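Local coordinates for luciferase-like enzymeAMP-CoA-ligase (Zophobas atratus, PDB 4W8O), which probably activates carboxylic acids with ATP to acyl-adenylates and joins them to CoA, as a luciferase-like member of the adenylate-forming ANL superfamily, at residues F25-Q37 with E46-V58. Sequence-based numbering, arbitrary orientation.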
# COMPACT_ATOMS: atom_id res chain seq x y z
N PHE A 25 -8.27 3.65 14.57
CA PHE A 25 -8.58 4.23 15.88
C PHE A 25 -8.20 3.27 17.01
O PHE A 25 -7.48 3.64 17.95
CB PHE A 25 -10.08 4.55 15.95
CG PHE A 25 -10.48 5.47 17.07
CD1 PHE A 25 -10.48 6.85 16.89
CD2 PHE A 25 -10.88 4.96 18.30
CE1 PHE A 25 -10.86 7.70 17.92
CE2 PHE A 25 -11.27 5.81 19.32
CZ PHE A 25 -11.26 7.18 19.14
N GLU A 26 -8.67 2.03 16.90
CA GLU A 26 -8.36 0.98 17.88
C GLU A 26 -6.85 0.74 18.00
O GLU A 26 -6.33 0.59 19.11
CB GLU A 26 -9.06 -0.33 17.49
CG GLU A 26 -8.74 -1.52 18.38
CD GLU A 26 -9.23 -2.85 17.81
OE1 GLU A 26 -10.10 -2.84 16.91
OE2 GLU A 26 -8.73 -3.90 18.26
N CYS A 27 -6.16 0.71 16.86
CA CYS A 27 -4.71 0.54 16.85
C CYS A 27 -4.03 1.67 17.62
O CYS A 27 -3.14 1.43 18.43
CB CYS A 27 -4.16 0.46 15.43
SG CYS A 27 -4.54 -1.10 14.59
N CYS A 28 -4.47 2.91 17.39
CA CYS A 28 -3.94 4.06 18.12
C CYS A 28 -4.09 3.91 19.64
O CYS A 28 -3.14 4.17 20.37
CB CYS A 28 -4.60 5.37 17.65
SG CYS A 28 -3.98 6.01 16.07
N GLU A 29 -5.27 3.49 20.11
CA GLU A 29 -5.51 3.30 21.55
C GLU A 29 -4.62 2.21 22.13
O GLU A 29 -4.06 2.35 23.21
CB GLU A 29 -6.98 2.95 21.82
CG GLU A 29 -7.91 4.12 21.60
CD GLU A 29 -9.39 3.79 21.80
OE1 GLU A 29 -9.82 2.68 21.41
OE2 GLU A 29 -10.12 4.66 22.32
N LYS A 30 -4.51 1.11 21.39
CA LYS A 30 -3.77 -0.06 21.84
C LYS A 30 -2.28 0.24 21.97
O LYS A 30 -1.64 -0.18 22.93
CB LYS A 30 -4.00 -1.21 20.86
CG LYS A 30 -3.81 -2.58 21.46
CD LYS A 30 -4.00 -3.69 20.44
CE LYS A 30 -3.55 -5.03 21.01
NZ LYS A 30 -3.16 -6.02 19.96
N TYR A 31 -1.74 1.00 21.01
CA TYR A 31 -0.30 1.25 20.94
C TYR A 31 0.07 2.71 21.17
O TYR A 31 1.06 3.19 20.63
CB TYR A 31 0.23 0.78 19.57
CG TYR A 31 -0.13 -0.66 19.29
CD1 TYR A 31 0.41 -1.69 20.06
CD2 TYR A 31 -1.02 -1.00 18.27
CE1 TYR A 31 0.07 -3.01 19.82
CE2 TYR A 31 -1.36 -2.31 18.03
CZ TYR A 31 -0.81 -3.31 18.81
OH TYR A 31 -1.13 -4.62 18.57
N ALA A 32 -0.71 3.39 22.01
CA ALA A 32 -0.61 4.85 22.21
C ALA A 32 0.81 5.41 22.43
O ALA A 32 1.16 6.45 21.85
CB ALA A 32 -1.51 5.26 23.37
N ASP A 33 1.61 4.76 23.27
CA ASP A 33 2.93 5.28 23.64
C ASP A 33 4.03 4.94 22.64
O ASP A 33 5.12 5.52 22.69
CB ASP A 33 3.31 4.80 25.04
CG ASP A 33 2.33 5.27 26.10
OD1 ASP A 33 1.59 6.24 25.84
OD2 ASP A 33 2.30 4.67 27.19
N ARG A 34 3.77 3.99 21.74
CA ARG A 34 4.75 3.63 20.72
C ARG A 34 4.91 4.70 19.64
O ARG A 34 4.06 5.59 19.51
CB ARG A 34 4.36 2.31 20.05
CG ARG A 34 4.33 1.13 21.00
CD ARG A 34 4.23 -0.16 20.22
NE ARG A 34 4.13 -1.31 21.10
CZ ARG A 34 4.03 -2.57 20.68
NH1 ARG A 34 4.02 -2.86 19.38
NH2 ARG A 34 3.94 -3.55 21.57
N ILE A 35 5.99 4.62 18.88
CA ILE A 35 6.24 5.57 17.80
C ILE A 35 5.49 5.11 16.55
O ILE A 35 5.76 4.03 16.03
CB ILE A 35 7.75 5.69 17.43
CG1 ILE A 35 8.61 6.03 18.65
CG2 ILE A 35 7.93 6.74 16.34
CD1 ILE A 35 8.26 7.34 19.34
N CYS A 36 4.57 5.93 16.07
CA CYS A 36 3.79 5.61 14.88
C CYS A 36 4.60 5.81 13.59
O CYS A 36 4.70 4.90 12.76
CB CYS A 36 2.52 6.47 14.83
SG CYS A 36 1.51 6.28 13.35
N GLN A 37 5.18 7.00 13.45
CA GLN A 37 5.83 7.42 12.22
C GLN A 37 7.08 8.27 12.51
O GLN A 37 7.12 9.05 13.48
CB GLN A 37 4.85 8.21 11.34
CG GLN A 37 4.18 9.40 12.01
CD GLN A 37 3.32 10.23 11.06
OE1 GLN A 37 3.11 9.87 9.91
NE2 GLN A 37 2.83 11.36 11.55
N GLU A 46 6.52 10.87 15.71
CA GLU A 46 5.24 11.10 16.36
C GLU A 46 4.67 9.79 16.90
O GLU A 46 4.77 8.75 16.25
CB GLU A 46 4.25 11.75 15.39
CG GLU A 46 2.97 12.24 16.06
CD GLU A 46 1.99 12.91 15.10
OE1 GLU A 46 2.22 12.92 13.88
OE2 GLU A 46 0.96 13.42 15.59
N THR A 47 4.07 9.86 18.08
CA THR A 47 3.49 8.68 18.71
C THR A 47 2.09 8.41 18.20
O THR A 47 1.46 9.29 17.60
CB THR A 47 3.41 8.85 20.24
OG1 THR A 47 2.61 9.99 20.54
CG2 THR A 47 4.79 9.03 20.82
N TYR A 48 1.61 7.19 18.44
CA TYR A 48 0.23 6.82 18.11
C TYR A 48 -0.77 7.68 18.88
O TYR A 48 -1.81 8.05 18.34
CB TYR A 48 -0.03 5.34 18.41
CG TYR A 48 0.47 4.41 17.33
CD1 TYR A 48 -0.29 4.18 16.18
CD2 TYR A 48 1.70 3.78 17.44
CE1 TYR A 48 0.16 3.34 15.18
CE2 TYR A 48 2.17 2.94 16.44
CZ TYR A 48 1.40 2.72 15.31
OH TYR A 48 1.86 1.87 14.33
N SER A 49 -0.44 7.98 20.13
CA SER A 49 -1.25 8.88 20.94
C SER A 49 -1.44 10.24 20.27
O SER A 49 -2.55 10.74 20.16
CB SER A 49 -0.58 9.09 22.30
OG SER A 49 -1.28 10.09 23.01
N SER A 50 -0.33 10.83 19.84
CA SER A 50 -0.36 12.13 19.19
C SER A 50 -1.11 12.07 17.86
O SER A 50 -1.86 12.99 17.53
CB SER A 50 1.06 12.65 18.96
OG SER A 50 1.06 13.89 18.29
N VAL A 51 -0.90 11.00 17.11
CA VAL A 51 -1.62 10.81 15.85
C VAL A 51 -3.13 10.71 16.07
O VAL A 51 -3.91 11.27 15.29
CB VAL A 51 -1.10 9.58 15.09
CG1 VAL A 51 -2.08 9.16 14.00
CG2 VAL A 51 0.27 9.87 14.51
N LYS A 52 -3.52 10.02 17.13
CA LYS A 52 -4.94 9.90 17.49
C LYS A 52 -5.55 11.26 17.79
O LYS A 52 -6.68 11.55 17.37
CB LYS A 52 -5.13 8.97 18.70
CG LYS A 52 -6.58 8.61 18.98
CD LYS A 52 -6.66 7.49 20.01
CE LYS A 52 -8.07 7.36 20.57
NZ LYS A 52 -8.44 8.49 21.47
N THR A 53 -4.81 12.09 18.52
CA THR A 53 -5.30 13.41 18.91
C THR A 53 -5.50 14.31 17.69
O THR A 53 -6.55 14.94 17.55
CB THR A 53 -4.32 14.09 19.90
OG1 THR A 53 -4.22 13.28 21.07
CG2 THR A 53 -4.79 15.48 20.29
N ARG A 54 -4.50 14.36 16.82
CA ARG A 54 -4.57 15.26 15.67
C ARG A 54 -5.62 14.79 14.66
O ARG A 54 -6.39 15.61 14.16
CB ARG A 54 -3.20 15.41 15.01
CG ARG A 54 -2.15 16.04 15.93
CD ARG A 54 -1.04 16.73 15.14
NE ARG A 54 -0.28 15.79 14.31
CZ ARG A 54 0.26 16.06 13.12
NH1 ARG A 54 0.13 17.26 12.56
NH2 ARG A 54 0.94 15.11 12.47
N SER A 55 -5.67 13.49 14.39
CA SER A 55 -6.64 12.94 13.46
C SER A 55 -8.08 13.10 13.98
O SER A 55 -8.99 13.34 13.20
CB SER A 55 -6.34 11.47 13.15
OG SER A 55 -6.38 10.67 14.32
N THR A 56 -8.28 12.94 15.29
CA THR A 56 -9.61 13.13 15.89
C THR A 56 -10.07 14.58 15.66
O THR A 56 -11.22 14.81 15.26
CB THR A 56 -9.60 12.78 17.39
OG1 THR A 56 -9.29 11.38 17.55
CG2 THR A 56 -10.96 13.07 18.03
N ARG A 57 -9.17 15.53 15.85
CA ARG A 57 -9.48 16.94 15.65
C ARG A 57 -9.79 17.26 14.20
O ARG A 57 -10.74 17.99 13.91
CB ARG A 57 -8.34 17.83 16.16
CG ARG A 57 -8.25 17.87 17.67
CD ARG A 57 -6.99 18.57 18.11
NE ARG A 57 -6.82 18.53 19.55
CZ ARG A 57 -5.76 19.02 20.19
NH1 ARG A 57 -4.77 19.59 19.52
NH2 ARG A 57 -5.70 18.95 21.51
N VAL A 58 -8.99 16.71 13.28
CA VAL A 58 -9.27 16.87 11.86
C VAL A 58 -10.64 16.29 11.50
O VAL A 58 -11.40 16.91 10.76
CB VAL A 58 -8.17 16.24 10.98
CG1 VAL A 58 -8.56 16.25 9.51
CG2 VAL A 58 -6.85 16.99 11.16
O HOH W 1 2.61 3.18 11.79
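A classic beta bulge sits in the hairpin of strands 35-39 and 44-47, where Cys36 and Gln37 both face Glu46. Cys36 N donates to Glu46 O at 2.8 Å, and the bond from Gln37 N to the same oxygen is weak. Beside it the side chains of Gln37 and Glu46 run the same way. Gln37 NE2 gives a hydrogen to Glu46 OE1 at 2.9 Å, on the anti side, 27° out of the carboxylate plane, and also bonds Leu81 O. Arg54 grips the carboxylate side-on, NH2 to OE1 and NE to OE2, and has Asp82 as a second partner. Ser50 OG adds a bond to OE2. With an alanine at Glu46, the Arg54 guanidinium would probably lose this mate and the Gln37 amide one of its two acceptors. Strand 44-47 is the outermost strand of a mixed sheet, and the hairpin links helix 20-30 to helix 48-64. Thr47 is the N-cap of the second helix, its OG1 accepting from Ser50 N. Ser49 N donates to Ala32 O and Tyr48 N to Arg34 O. Cys36 CB lies over the centre of the Tyr48 ring, 3.6 Å from the centroid; Tyr31 CB touches the opposite face near CD2. Cys36 SG, anti to the backbone N (chi1 175°), is thereby laid over the ring near CE1. Cys28 SG meets the ring edge. Tyr48 OH bonds Ser242 O and a water shared with Cys36 O.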